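Local atomic coordinates of aminotransferase (Psychrobacter arcticus 273-4, PDB entry 3IF2), a protein that probably transfers amino groups between amino acids and keto acids, perhaps valine and pyruvate, using pyridoxal 5'-phosphate as its cofactor. Residues 39-44 and 278-283; 54-59 and 309-314; 342-347 and 417-422; 93-98 and 250-255. All coordinates share one frame; numbering follows the deposited sequence.

Contact 1 of 4, residues 39-44 and 278-283. With PLP (pyridoxal-5'-phosphate), chain C.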
loop_
_atom_site.group_PDB
_atom_site.type_symbol
_atom_site.label_atom_id
_atom_site.label_comp_id
_atom_site.label_asym_id
_atom_site.label_seq_id
_atom_site.Cartn_x
_atom_site.Cartn_y
_atom_site.Cartn_z
ATOM N N GLY A 39 -15.167 -10.775 -12.565
ATOM C CA GLY A 39 -14.183 -10.487 -11.504
ATOM C C GLY A 39 -12.891 -11.280 -11.602
ATOM O O GLY A 39 -12.770 -12.186 -12.442
ATOM N N GLY A 40 -11.941 -10.912 -10.737
ATOM C CA GLY A 40 -10.640 -11.556 -10.587
ATOM C C GLY A 40 -10.414 -12.133 -9.191
ATOM O O GLY A 40 -9.286 -12.521 -8.860
ATOM N N ASN A 41 -11.465 -12.225 -8.371
ATOM C CA ASN A 41 -11.352 -12.767 -7.010
ATOM C C ASN A 41 -11.232 -14.284 -7.118
ATOM O O ASN A 41 -12.001 -14.876 -7.880
ATOM C CB ASN A 41 -12.580 -12.402 -6.136
ATOM C CG ASN A 41 -12.275 -12.465 -4.603
ATOM O OD1 ASN A 41 -11.621 -11.572 -4.052
ATOM N ND2 ASN A 41 -12.778 -13.502 -3.922
ATOM N N PRO A 42 -10.288 -14.926 -6.379
ATOM C CA PRO A 42 -10.217 -16.421 -6.385
ATOM C C PRO A 42 -11.438 -17.079 -5.744
ATOM O O PRO A 42 -12.139 -16.441 -4.968
ATOM C CB PRO A 42 -9.010 -16.702 -5.502
ATOM C CG PRO A 42 -9.041 -15.554 -4.509
ATOM C CD PRO A 42 -9.332 -14.373 -5.392
ATOM N N ALA A 43 -11.651 -18.353 -6.053
ATOM C CA ALA A 43 -12.797 -19.158 -5.548
ATOM C C ALA A 43 -12.763 -19.395 -4.038
ATOM O O ALA A 43 -11.719 -19.233 -3.430
ATOM C CB ALA A 43 -12.813 -20.514 -6.249
ATOM N N LYS A 44 -13.905 -19.790 -3.461
ATOM C CA LYS A 44 -14.009 -20.171 -2.036
ATOM C C LYS A 44 -13.815 -21.689 -1.952
ATOM O O LYS A 44 -14.772 -22.443 -2.128
ATOM C CB LYS A 44 -15.374 -19.767 -1.425
ATOM N N GLY A 278 -5.655 -17.786 -2.026
ATOM C CA GLY A 278 -6.878 -17.505 -1.279
ATOM C C GLY A 278 -6.839 -16.388 -0.239
ATOM O O GLY A 278 -7.785 -16.282 0.523
ATOM N N LEU A 279 -5.788 -15.547 -0.200
ATOM C CA LEU A 279 -5.661 -14.442 0.793
ATOM C C LEU A 279 -5.554 -13.038 0.160
ATOM O O LEU A 279 -4.727 -12.216 0.602
ATOM C CB LEU A 279 -4.454 -14.694 1.706
ATOM C CG LEU A 279 -4.394 -16.010 2.489
ATOM C CD1 LEU A 279 -3.004 -16.212 3.114
ATOM C CD2 LEU A 279 -5.509 -16.069 3.536
ATOM N N PRO A 280 -6.423 -12.727 -0.841
ATOM C CA PRO A 280 -6.313 -11.438 -1.507
ATOM C C PRO A 280 -6.614 -10.254 -0.605
ATOM O O PRO A 280 -6.062 -9.176 -0.833
ATOM C CB PRO A 280 -7.349 -11.539 -2.621
ATOM C CG PRO A 280 -8.406 -12.373 -2.033
ATOM C CD PRO A 280 -7.646 -13.426 -1.290
ATOM N N GLY A 281 -7.450 -10.462 0.412
ATOM C CA GLY A 281 -7.815 -9.417 1.353
ATOM C C GLY A 281 -6.674 -8.922 2.214
ATOM O O GLY A 281 -6.731 -7.807 2.724
HETATM N N MSE A 282 -5.645 -9.759 2.355
HETATM C CA MSE A 282 -4.438 -9.441 3.117
HETATM C C MSE A 282 -3.409 -8.582 2.375
HETATM O O MSE A 282 -2.546 -8.003 3.036
HETATM C CB MSE A 282 -3.743 -10.727 3.544
HETATM C CG MSE A 282 -4.573 -11.700 4.368
HETATM SE SE MSE A 282 -5.224 -10.939 6.016
HETATM C CE MSE A 282 -4.997 -12.621 6.973
ATOM N N ARG A 283 -3.448 -8.542 1.036
ATOM C CA ARG A 283 -2.557 -7.713 0.223
ATOM C C ARG A 283 -1.082 -7.991 0.457
ATOM O O ARG A 283 -0.371 -7.127 0.954
ATOM C CB ARG A 283 -2.856 -6.199 0.423
ATOM C CG ARG A 283 -4.326 -5.740 0.408
ATOM C CD ARG A 283 -4.982 -5.610 -0.968
ATOM N NE ARG A 283 -4.775 -6.796 -1.725
ATOM C CZ ARG A 283 -4.085 -6.947 -2.854
ATOM N NH1 ARG A 283 -3.606 -5.945 -3.614
ATOM N NH2 ARG A 283 -3.966 -8.195 -3.263
HETATM N N1 PLP C . -0.869 -10.580 -11.657
HETATM C C2 PLP C . -1.924 -11.096 -12.379
HETATM C C2A PLP C . -1.607 -11.851 -13.630
HETATM C C3 PLP C . -3.248 -10.914 -11.916
HETATM O O3 PLP C . -4.325 -11.413 -12.599
HETATM C C4 PLP C . -3.484 -10.180 -10.729
HETATM C C4A PLP C . -4.926 -9.782 -10.432
HETATM O O4A PLP C . -5.426 -9.946 -9.312
HETATM C C5 PLP C . -2.366 -9.651 -10.003
HETATM C C6 PLP C . -1.069 -9.875 -10.501
HETATM C C5A PLP C . -2.510 -8.803 -8.723
HETATM O O4P PLP C . -2.572 -9.565 -7.536
HETATM P P PLP C . -2.403 -8.868 -6.100
HETATM O O1P PLP C . -2.143 -7.384 -6.005
HETATM O O2P PLP C . -1.221 -9.602 -5.561
HETATM O O3P PLP C . -3.657 -9.170 -5.380
#
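Pro42 and Pro280 press their rings together at the tight centre of this contact, where two loops distant in sequence meet beside the cofactor pocket, to which Arg283 belongs. Pro42 CD lies 4.0 Å from Pro280 CG, and the two rings meet at a slant. Beside them Pro42 CG comes within 4.3 Å of Gly278 CA. The patch is buried, and the atoms that meet in it are carbons. The looser flank is Asn41, where Asn41 OD1 stands 3.9 Å from Pro280 CG without gaining a polar partner there. With CG swung opposite the backbone nitrogen (chi1 -158°), the amide is instead used at the subunit boundary: OD1 accepts from Tyr79 N of the second subunit, and ND2 reaches Ala77 O of that subunit weakly.

Behind Pro280 the short 3-10 turn leads to Arg283, whose chain is folded back by bends at chi2 and chi3. Arg283 NE donates to Pro280 O at 2.8 Å and 175°, with the oxygen close to the guanidinium plane. Arg283 N also donates to Pro280 O, at 3.3 Å; this backbone bond closes the turn, while the NE bond sets how the guanidinium faces the phosphate. Arg283 NH1 binds PLP O1P at 3.2 Å. The 2.4 Å modelled between Arg283 NH2 and PLP O3P is doubtfully short. Arg283 NH1 has a further acceptor in Asn305 O of the second subunit. The chemistry therefore divides cleanly: the proline rings join the loops through carbon contacts alone, and an arginine oriented by Pro280 O would balance part of the phosphate's negative charge.

Contact 2 of 4, residues 54-59 and 309-314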
loop_
_atom_site.group_PDB
_atom_site.type_symbol
_atom_site.label_atom_id
_atom_site.label_comp_id
_atom_site.label_asym_id
_atom_site.label_seq_id
_atom_site.Cartn_x
_atom_site.Cartn_y
_atom_site.Cartn_z
ATOM N N GLU A 54 -7.474 -22.892 10.846
ATOM C CA GLU A 54 -6.598 -23.602 11.797
ATOM C C GLU A 54 -5.345 -22.785 12.107
ATOM O O GLU A 54 -4.979 -22.625 13.270
ATOM C CB GLU A 54 -6.222 -24.986 11.245
ATOM C CG GLU A 54 -5.081 -25.743 11.941
ATOM C CD GLU A 54 -4.757 -27.013 11.188
ATOM O OE1 GLU A 54 -5.641 -27.896 11.125
ATOM O OE2 GLU A 54 -3.635 -27.119 10.644
ATOM N N THR A 55 -4.691 -22.301 11.061
ATOM C CA THR A 55 -3.473 -21.496 11.231
ATOM C C THR A 55 -3.773 -20.220 12.052
ATOM O O THR A 55 -3.065 -19.930 13.006
ATOM C CB THR A 55 -2.819 -21.151 9.883
ATOM O OG1 THR A 55 -2.639 -22.354 9.119
ATOM C CG2 THR A 55 -1.489 -20.496 10.096
ATOM N N TYR A 56 -4.855 -19.530 11.683
ATOM C CA TYR A 56 -5.349 -18.321 12.357
ATOM C C TYR A 56 -5.544 -18.518 13.855
ATOM O O TYR A 56 -5.126 -17.674 14.651
ATOM C CB TYR A 56 -6.686 -17.928 11.738
ATOM C CG TYR A 56 -7.361 -16.693 12.283
ATOM C CD1 TYR A 56 -7.101 -15.450 11.723
ATOM C CD2 TYR A 56 -8.296 -16.774 13.301
ATOM C CE1 TYR A 56 -7.719 -14.304 12.196
ATOM C CE2 TYR A 56 -8.933 -15.630 13.797
ATOM C CZ TYR A 56 -8.647 -14.389 13.238
ATOM O OH TYR A 56 -9.288 -13.257 13.682
ATOM N N LYS A 57 -6.207 -19.618 14.219
ATOM C CA LYS A 57 -6.434 -19.953 15.615
ATOM C C LYS A 57 -5.100 -20.211 16.315
ATOM O O LYS A 57 -4.856 -19.633 17.393
ATOM C CB LYS A 57 -7.359 -21.165 15.759
ATOM C CG LYS A 57 -8.795 -20.928 15.364
ATOM C CD LYS A 57 -9.592 -22.217 15.384
ATOM C CE LYS A 57 -11.108 -21.967 15.183
ATOM N NZ LYS A 57 -11.803 -21.241 16.327
ATOM N N ALA A 58 -4.239 -21.029 15.695
ATOM C CA ALA A 58 -2.930 -21.367 16.264
ATOM C C ALA A 58 -2.112 -20.109 16.580
ATOM O O ALA A 58 -1.558 -20.021 17.675
ATOM C CB ALA A 58 -2.138 -22.322 15.375
ATOM N N LEU A 59 -2.067 -19.138 15.656
ATOM C CA LEU A 59 -1.374 -17.848 15.895
ATOM C C LEU A 59 -1.923 -17.018 17.075
ATOM O O LEU A 59 -1.197 -16.205 17.626
ATOM C CB LEU A 59 -1.356 -16.963 14.658
ATOM C CG LEU A 59 -0.549 -17.447 13.471
ATOM C CD1 LEU A 59 -0.652 -16.338 12.424
ATOM C CD2 LEU A 59 0.910 -17.746 13.821
ATOM N N THR A 309 2.216 -4.410 4.743
ATOM C CA THR A 309 1.289 -5.163 5.587
ATOM C C THR A 309 1.925 -6.463 6.042
ATOM O O THR A 309 2.837 -6.963 5.378
ATOM C CB THR A 309 -0.027 -5.393 4.833
ATOM O OG1 THR A 309 -1.037 -5.664 5.782
ATOM C CG2 THR A 309 0.080 -6.497 3.832
ATOM N N ARG A 310 1.510 -6.990 7.189
ATOM C CA ARG A 310 2.121 -8.246 7.653
ATOM C C ARG A 310 1.220 -9.396 8.054
ATOM O O ARG A 310 1.738 -10.487 8.298
ATOM C CB ARG A 310 3.192 -7.961 8.704
ATOM C CG ARG A 310 2.733 -7.352 9.975
ATOM C CD ARG A 310 3.914 -6.828 10.802
ATOM N NE ARG A 310 4.876 -7.875 11.152
ATOM C CZ ARG A 310 5.835 -7.797 12.082
ATOM N NH1 ARG A 310 5.975 -6.736 12.873
ATOM N NH2 ARG A 310 6.648 -8.843 12.251
ATOM N N PHE A 311 -0.093 -9.230 8.011
ATOM C CA PHE A 311 -0.914 -10.310 8.472
ATOM C C PHE A 311 -0.983 -11.491 7.516
ATOM O O PHE A 311 -1.155 -12.645 7.965
ATOM C CB PHE A 311 -2.287 -9.875 9.015
ATOM C CG PHE A 311 -2.674 -10.704 10.185
ATOM C CD1 PHE A 311 -2.158 -10.391 11.461
ATOM C CD2 PHE A 311 -3.372 -11.889 10.012
ATOM C CE1 PHE A 311 -2.413 -11.216 12.569
ATOM C CE2 PHE A 311 -3.650 -12.731 11.112
ATOM C CZ PHE A 311 -3.160 -12.401 12.389
ATOM N N GLY A 312 -0.840 -11.212 6.219
ATOM C CA GLY A 312 -0.739 -12.255 5.219
ATOM C C GLY A 312 0.517 -13.078 5.490
ATOM O O GLY A 312 0.467 -14.321 5.502
ATOM N N ALA A 313 1.623 -12.374 5.732
ATOM C CA ALA A 313 2.902 -12.968 6.138
ATOM C C ALA A 313 2.741 -13.856 7.378
ATOM O O ALA A 313 3.267 -14.950 7.425
ATOM C CB ALA A 313 3.945 -11.859 6.423
ATOM N N ALA A 314 1.998 -13.368 8.366
ATOM C CA ALA A 314 1.789 -14.091 9.621
ATOM C C ALA A 314 1.114 -15.443 9.379
ATOM O O ALA A 314 1.568 -16.447 9.919
ATOM C CB ALA A 314 1.018 -13.245 10.617
#
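The dimer interface of this aminotransferase is lined by a helix-helix contact in which Tyr56 and Leu59 of helix 46-60 meet Phe311 and Ala314 in the first turn of helix 311-321. It illustrates how residues that pack within one chain can also face its twin. Leu59 makes the closer approach. Its CG lies opposite its own carbonyl carbon (chi1 -66°), and from there Leu59 CD1 reaches across to the Ala314 backbone, 3.3 Å from Ala314 O. The same Leu59 CD1 is 4.0 Å from Ala314 CB, so one branch of the leucine touches both the carbonyl and the methyl of a single small residue. The CA atoms of Leu59 and Ala314, the nearest such pair across the contact, are 8.0 Å apart.

The aromatic pair is looser. Tyr56 CD1 stands 4.4 Å from Phe311 CE2, an oblique touch of two ring carbons. Within its own helix Ala314 CB sits over the centre of the Phe311 ring, 4.3 Å above the plane. Ala314 thus serves two partners, Leu59 across the contact and Phe311 one turn back. That turn begins at Arg310, the N-cap residue, whose carbonyl oxygen, Arg310 O, accepts from Ala314 N at 2.9 Å.

Both rings continue into the other half of the dimer: Tyr56 stacks on Tyr56 of the second subunit and its OH bonds to that residue's O, while Phe311 meets Phe311 of the second subunit. In this chain, Ser75 of helix 71-77 packs against Phe311 and Ala314, and Leu59 also touches Ile315 farther along helix 311-321.

Contact 3 of 4, residues 342-347 and 417-422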
loop_
_atom_site.group_PDB
_atom_site.type_symbol
_atom_site.label_atom_id
_atom_site.label_comp_id
_atom_site.label_asym_id
_atom_site.label_seq_id
_atom_site.Cartn_x
_atom_site.Cartn_y
_atom_site.Cartn_z
ATOM N N THR A 342 -12.781 -27.264 -17.137
ATOM C CA THR A 342 -13.333 -28.397 -17.889
ATOM C C THR A 342 -14.852 -28.319 -18.015
ATOM O O THR A 342 -15.409 -28.498 -19.109
ATOM C CB THR A 342 -12.930 -29.745 -17.238
ATOM O OG1 THR A 342 -11.501 -29.793 -17.152
ATOM C CG2 THR A 342 -13.464 -30.978 -18.026
ATOM N N LEU A 343 -15.504 -28.063 -16.889
ATOM C CA LEU A 343 -16.955 -27.855 -16.815
ATOM C C LEU A 343 -17.388 -26.692 -17.711
ATOM O O LEU A 343 -18.361 -26.815 -18.439
ATOM C CB LEU A 343 -17.356 -27.548 -15.370
ATOM C CG LEU A 343 -18.799 -27.207 -15.003
ATOM C CD1 LEU A 343 -19.774 -28.391 -15.377
ATOM C CD2 LEU A 343 -18.830 -26.829 -13.501
ATOM N N ALA A 344 -16.655 -25.575 -17.639
ATOM C CA ALA A 344 -16.937 -24.388 -18.450
ATOM C C ALA A 344 -16.813 -24.685 -19.954
ATOM O O ALA A 344 -17.696 -24.295 -20.716
ATOM C CB ALA A 344 -16.029 -23.209 -18.035
ATOM N N VAL A 345 -15.746 -25.383 -20.366
ATOM C CA VAL A 345 -15.542 -25.768 -21.790
ATOM C C VAL A 345 -16.700 -26.639 -22.315
ATOM O O VAL A 345 -17.183 -26.412 -23.431
ATOM C CB VAL A 345 -14.179 -26.511 -22.033
ATOM C CG1 VAL A 345 -14.080 -27.066 -23.472
ATOM C CG2 VAL A 345 -12.999 -25.614 -21.723
ATOM N N LYS A 346 -17.109 -27.630 -21.504
ATOM C CA LYS A 346 -18.236 -28.542 -21.796
ATOM C C LYS A 346 -19.456 -27.682 -22.123
ATOM O O LYS A 346 -20.015 -27.791 -23.227
ATOM C CB LYS A 346 -18.515 -29.437 -20.552
ATOM C CG LYS A 346 -19.685 -30.466 -20.518
ATOM C CD LYS A 346 -19.254 -31.903 -20.839
ATOM C CE LYS A 346 -20.114 -32.969 -20.098
ATOM N NZ LYS A 346 -21.590 -32.806 -20.296
ATOM N N LEU A 347 -19.805 -26.794 -21.182
ATOM C CA LEU A 347 -20.966 -25.899 -21.308
ATOM C C LEU A 347 -20.884 -24.953 -22.514
ATOM O O LEU A 347 -21.889 -24.764 -23.199
ATOM C CB LEU A 347 -21.199 -25.102 -20.022
ATOM C CG LEU A 347 -21.531 -25.870 -18.736
ATOM C CD1 LEU A 347 -21.520 -24.852 -17.574
ATOM C CD2 LEU A 347 -22.835 -26.662 -18.800
HETATM N N MSE A 417 -13.666 -14.590 -19.204
HETATM C CA MSE A 417 -14.718 -15.184 -18.363
HETATM C C MSE A 417 -14.076 -15.848 -17.155
HETATM O O MSE A 417 -13.156 -16.634 -17.325
HETATM C CB MSE A 417 -15.455 -16.246 -19.171
HETATM C CG MSE A 417 -16.655 -16.848 -18.465
HETATM SE SE MSE A 417 -17.512 -18.197 -19.536
HETATM C CE MSE A 417 -16.070 -19.460 -19.479
ATOM N N SER A 418 -14.553 -15.549 -15.952
ATOM C CA SER A 418 -13.988 -16.164 -14.747
ATOM C C SER A 418 -14.558 -17.572 -14.507
ATOM O O SER A 418 -15.777 -17.744 -14.434
ATOM C CB SER A 418 -14.222 -15.313 -13.498
ATOM O OG SER A 418 -13.647 -15.980 -12.351
ATOM N N ILE A 419 -13.675 -18.567 -14.412
ATOM C CA ILE A 419 -14.081 -19.933 -14.036
ATOM C C ILE A 419 -13.937 -20.183 -12.513
ATOM O O ILE A 419 -14.086 -21.312 -12.090
ATOM C CB ILE A 419 -13.486 -21.062 -14.965
ATOM C CG1 ILE A 419 -11.943 -21.087 -15.018
ATOM C CG2 ILE A 419 -14.102 -20.917 -16.376
ATOM C CD1 ILE A 419 -11.265 -21.436 -13.708
ATOM N N ALA A 420 -13.641 -19.140 -11.717
ATOM C CA ALA A 420 -13.647 -19.215 -10.248
ATOM C C ALA A 420 -15.076 -19.167 -9.690
ATOM O O ALA A 420 -15.286 -19.552 -8.550
ATOM C CB ALA A 420 -12.842 -18.075 -9.641
ATOM N N ALA A 421 -16.049 -18.688 -10.473
ATOM C CA ALA A 421 -17.455 -18.563 -10.031
ATOM C C ALA A 421 -18.082 -19.921 -9.731
ATOM O O ALA A 421 -17.629 -20.936 -10.251
ATOM C CB ALA A 421 -18.298 -17.815 -11.090
ATOM N N ASP A 422 -19.120 -19.939 -8.898
ATOM C CA ASP A 422 -19.776 -21.206 -8.577
ATOM C C ASP A 422 -20.459 -21.771 -9.833
ATOM O O ASP A 422 -20.714 -21.064 -10.827
ATOM C CB ASP A 422 -20.693 -21.160 -7.335
ATOM C CG ASP A 422 -21.943 -20.321 -7.532
ATOM O OD1 ASP A 422 -22.853 -20.702 -8.327
ATOM O OD2 ASP A 422 -22.047 -19.293 -6.826
#
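Ala344 on helix 324-351 carries this contact alone on its side, meeting Met417 and Ile419 where strand 414-418 runs out into a loop. The helical turn that presents it starts at Thr342, whose carbonyl oxygen, Thr342 O, accepts from Lys346 N at 3.1 Å. Next comes Leu343, which packs on Glu423 of helix 423-441. At Ala344 the methyl meets two apolar ends side by side. Ile419 CG2 is 3.4 Å from Ala344 CB, tight for a pair of methyls. Met417 CE, the terminal methyl of a selenomethionine, lies 4.0 Å from Ala344 CB.

Torsions decide which branches arrive. In Ile419, CG1 occupies the slot between the backbone nitrogen and the carbonyl carbon (chi1 58°), so CG2 is the branch that meets the alanine while the longer arm leads away. Met417 runs extended until a bend at chi3 (67°) turns CE onto the methyl.

This is the helix-on-sheet layering of an alpha/beta domain: helix 324-351 lies against the six-stranded mixed sheet, and the layers meet at the alanine, with CA atoms of Ala344 and Ile419 6.9 Å apart. At the end of the strand, Ser418 OG accepts from Ala420 N at 3.2 Å, an ST turn that shapes the exit into the loop.

Farther along, Val345 turns to Leu368 on the adjoining strand 367-372, which Ala344, Met417 and Ile419 touch as well. The turn closes with Leu347, packed on Ile427 and Ile430 of helix 423-441.

Contact 4 of 4, residues 93-98 and 250-255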
loop_
_atom_site.group_PDB
_atom_site.type_symbol
_atom_site.label_atom_id
_atom_site.label_comp_id
_atom_site.label_asym_id
_atom_site.label_seq_id
_atom_site.Cartn_x
_atom_site.Cartn_y
_atom_site.Cartn_z
ATOM N N VAL A 93 13.258 -17.587 2.045
ATOM C CA VAL A 93 14.660 -17.883 1.692
ATOM C C VAL A 93 14.905 -19.390 1.776
ATOM O O VAL A 93 15.334 -20.008 0.801
ATOM C CB VAL A 93 15.674 -17.133 2.622
ATOM C CG1 VAL A 93 17.087 -17.691 2.482
ATOM C CG2 VAL A 93 15.646 -15.613 2.352
ATOM N N GLY A 94 14.613 -19.968 2.944
ATOM C CA GLY A 94 14.756 -21.413 3.162
ATOM C C GLY A 94 13.989 -22.241 2.142
ATOM O O GLY A 94 14.549 -23.148 1.514
ATOM N N PHE A 95 12.717 -21.886 1.962
ATOM C CA PHE A 95 11.784 -22.528 1.011
ATOM C C PHE A 95 12.277 -22.550 -0.453
ATOM O O PHE A 95 12.295 -23.628 -1.080
ATOM C CB PHE A 95 10.418 -21.832 1.103
ATOM C CG PHE A 95 9.366 -22.397 0.198
ATOM C CD1 PHE A 95 9.199 -21.889 -1.093
ATOM C CD2 PHE A 95 8.527 -23.419 0.635
ATOM C CE1 PHE A 95 8.239 -22.406 -1.942
ATOM C CE2 PHE A 95 7.556 -23.943 -0.198
ATOM C CZ PHE A 95 7.417 -23.442 -1.502
ATOM N N PHE A 96 12.654 -21.384 -0.998
ATOM C CA PHE A 96 13.179 -21.330 -2.366
ATOM C C PHE A 96 14.513 -22.071 -2.517
ATOM O O PHE A 96 14.731 -22.749 -3.541
ATOM C CB PHE A 96 13.291 -19.897 -2.886
ATOM C CG PHE A 96 11.955 -19.233 -3.129
ATOM C CD1 PHE A 96 11.076 -19.742 -4.079
ATOM C CD2 PHE A 96 11.587 -18.080 -2.438
ATOM C CE1 PHE A 96 9.842 -19.139 -4.308
ATOM C CE2 PHE A 96 10.361 -17.473 -2.680
ATOM C CZ PHE A 96 9.490 -17.996 -3.617
ATOM N N ASN A 97 15.386 -21.953 -1.516
ATOM C CA ASN A 97 16.680 -22.668 -1.520
ATOM C C ASN A 97 16.521 -24.201 -1.427
ATOM O O ASN A 97 17.281 -24.919 -2.056
ATOM C CB ASN A 97 17.633 -22.132 -0.420
ATOM C CG ASN A 97 18.184 -20.742 -0.728
ATOM O OD1 ASN A 97 18.253 -20.320 -1.876
ATOM N ND2 ASN A 97 18.600 -20.037 0.301
ATOM N N ARG A 98 15.547 -24.678 -0.637
ATOM C CA ARG A 98 15.199 -26.121 -0.540
ATOM C C ARG A 98 14.734 -26.663 -1.875
ATOM O O ARG A 98 15.174 -27.720 -2.304
ATOM C CB ARG A 98 14.009 -26.392 0.420
ATOM C CG ARG A 98 14.300 -26.436 1.902
ATOM C CD ARG A 98 13.173 -27.158 2.704
ATOM N NE ARG A 98 11.831 -26.553 2.669
ATOM C CZ ARG A 98 11.438 -25.470 3.358
ATOM N NH1 ARG A 98 12.293 -24.744 4.099
ATOM N NH2 ARG A 98 10.169 -25.062 3.263
HETATM N N MSE A 250 3.912 -21.147 -10.389
HETATM C CA MSE A 250 4.696 -21.953 -9.456
HETATM C C MSE A 250 5.449 -21.060 -8.474
HETATM O O MSE A 250 5.725 -19.879 -8.796
HETATM C CB MSE A 250 5.747 -22.767 -10.199
HETATM C CG MSE A 250 5.206 -23.736 -11.209
HETATM SE SE MSE A 250 6.494 -24.027 -12.592
HETATM C CE MSE A 250 6.541 -22.188 -13.324
ATOM N N PRO A 251 5.736 -21.581 -7.260
ATOM C CA PRO A 251 5.340 -22.878 -6.663
ATOM C C PRO A 251 3.939 -22.847 -5.992
ATOM O O PRO A 251 3.411 -23.898 -5.662
ATOM C CB PRO A 251 6.418 -23.120 -5.608
ATOM C CG PRO A 251 6.915 -21.717 -5.244
ATOM C CD PRO A 251 6.563 -20.776 -6.336
ATOM N N PHE A 252 3.403 -21.656 -5.728
ATOM C CA PHE A 252 2.055 -21.455 -5.187
ATOM C C PHE A 252 1.475 -20.232 -5.879
ATOM O O PHE A 252 2.190 -19.274 -6.066
ATOM C CB PHE A 252 2.047 -21.264 -3.646
ATOM C CG PHE A 252 3.036 -20.229 -3.125
ATOM C CD1 PHE A 252 2.718 -18.873 -3.101
ATOM C CD2 PHE A 252 4.271 -20.627 -2.626
ATOM C CE1 PHE A 252 3.640 -17.917 -2.637
ATOM C CE2 PHE A 252 5.196 -19.667 -2.141
ATOM C CZ PHE A 252 4.872 -18.310 -2.156
ATOM N N PRO A 253 0.194 -20.259 -6.278
ATOM C CA PRO A 253 -0.812 -21.312 -6.144
ATOM C C PRO A 253 -0.676 -22.468 -7.134
ATOM O O PRO A 253 -1.488 -23.378 -7.071
ATOM C CB PRO A 253 -2.130 -20.556 -6.342
ATOM C CG PRO A 253 -1.784 -19.515 -7.333
ATOM C CD PRO A 253 -0.319 -19.164 -7.114
ATOM N N ASN A 254 0.318 -22.418 -8.027
ATOM C CA ASN A 254 0.647 -23.492 -8.981
ATOM C C ASN A 254 -0.550 -23.867 -9.835
ATOM O O ASN A 254 -0.832 -25.044 -10.017
ATOM C CB ASN A 254 1.207 -24.703 -8.208
ATOM C CG ASN A 254 1.886 -25.771 -9.117
ATOM O OD1 ASN A 254 2.634 -25.454 -10.054
ATOM N ND2 ASN A 254 1.636 -27.042 -8.803
ATOM N N ILE A 255 -1.282 -22.857 -10.318
ATOM C CA ILE A 255 -2.467 -23.075 -11.169
ATOM C C ILE A 255 -1.952 -23.121 -12.627
ATOM O O ILE A 255 -2.233 -22.226 -13.418
ATOM C CB ILE A 255 -3.563 -21.983 -10.954
ATOM C CG1 ILE A 255 -3.927 -21.838 -9.470
ATOM C CG2 ILE A 255 -4.818 -22.310 -11.793
ATOM C CD1 ILE A 255 -4.833 -20.681 -9.142
#
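Pro251 is the bump of this contact, and the hollow it fills is the notch between the rings of Phe95 and Phe96 on helix 86-100. The proline belongs to the loop after strand 242-245, in the large mixed sheet of the fold type I PLP enzymes, and it follows a cis peptide bond, as does Pro253. Here the cis bond directly precedes the proline ring that meets the helix.

The two walls of the notch differ. Phe95 offers its rim: Pro251 CG lies near the ring plane, 3.6 Å from Phe95 CE1. Phe96 approaches with its side chain roughly perpendicular to the proline and brings Phe96 CE1 to 4.0 Å from Pro251 CG. Both rings reach the same Pro251 CG with differing first torsions, CG being opposite the backbone nitrogen in Phe95 (chi1 -179°) and opposite the carbonyl carbon in Phe96 (chi1 -69°).

Phe252 is a second, shallower bump. Phe95 CE1 reaches the rim of the Phe252 ring, 4.1 Å from Phe252 CE2, so one aromatic carbon serves both loop residues. Within the helix, Phe95 CD1 sits 4.1 Å above the plane of the Phe96 ring, displaced toward its rim.

Overall arrangement
Contacts 1, 3 and 4 are all buried, yet contacts 3 and 4 are apolar and confined to one subunit, whereas contact 1 adds the polar grip on the cofactor and shares the dimer interface with contact 2, which is only partly buried. Contacts 1 and 2 are neighbours: Met282 CE lies 3.5 Å from Phe311 CD2. Contact 1 also abuts contact 3, with Gly39 O 3.6 Å from Ser418 CB, so the 39-44 loop lies against the end of strand 414-418. Helix 311-321 of contact 2 is followed in the chain by helix 324-351 of contact 3. Contact 4 touches none of the others; its nearest atoms are about 6 Å from those of contact 1.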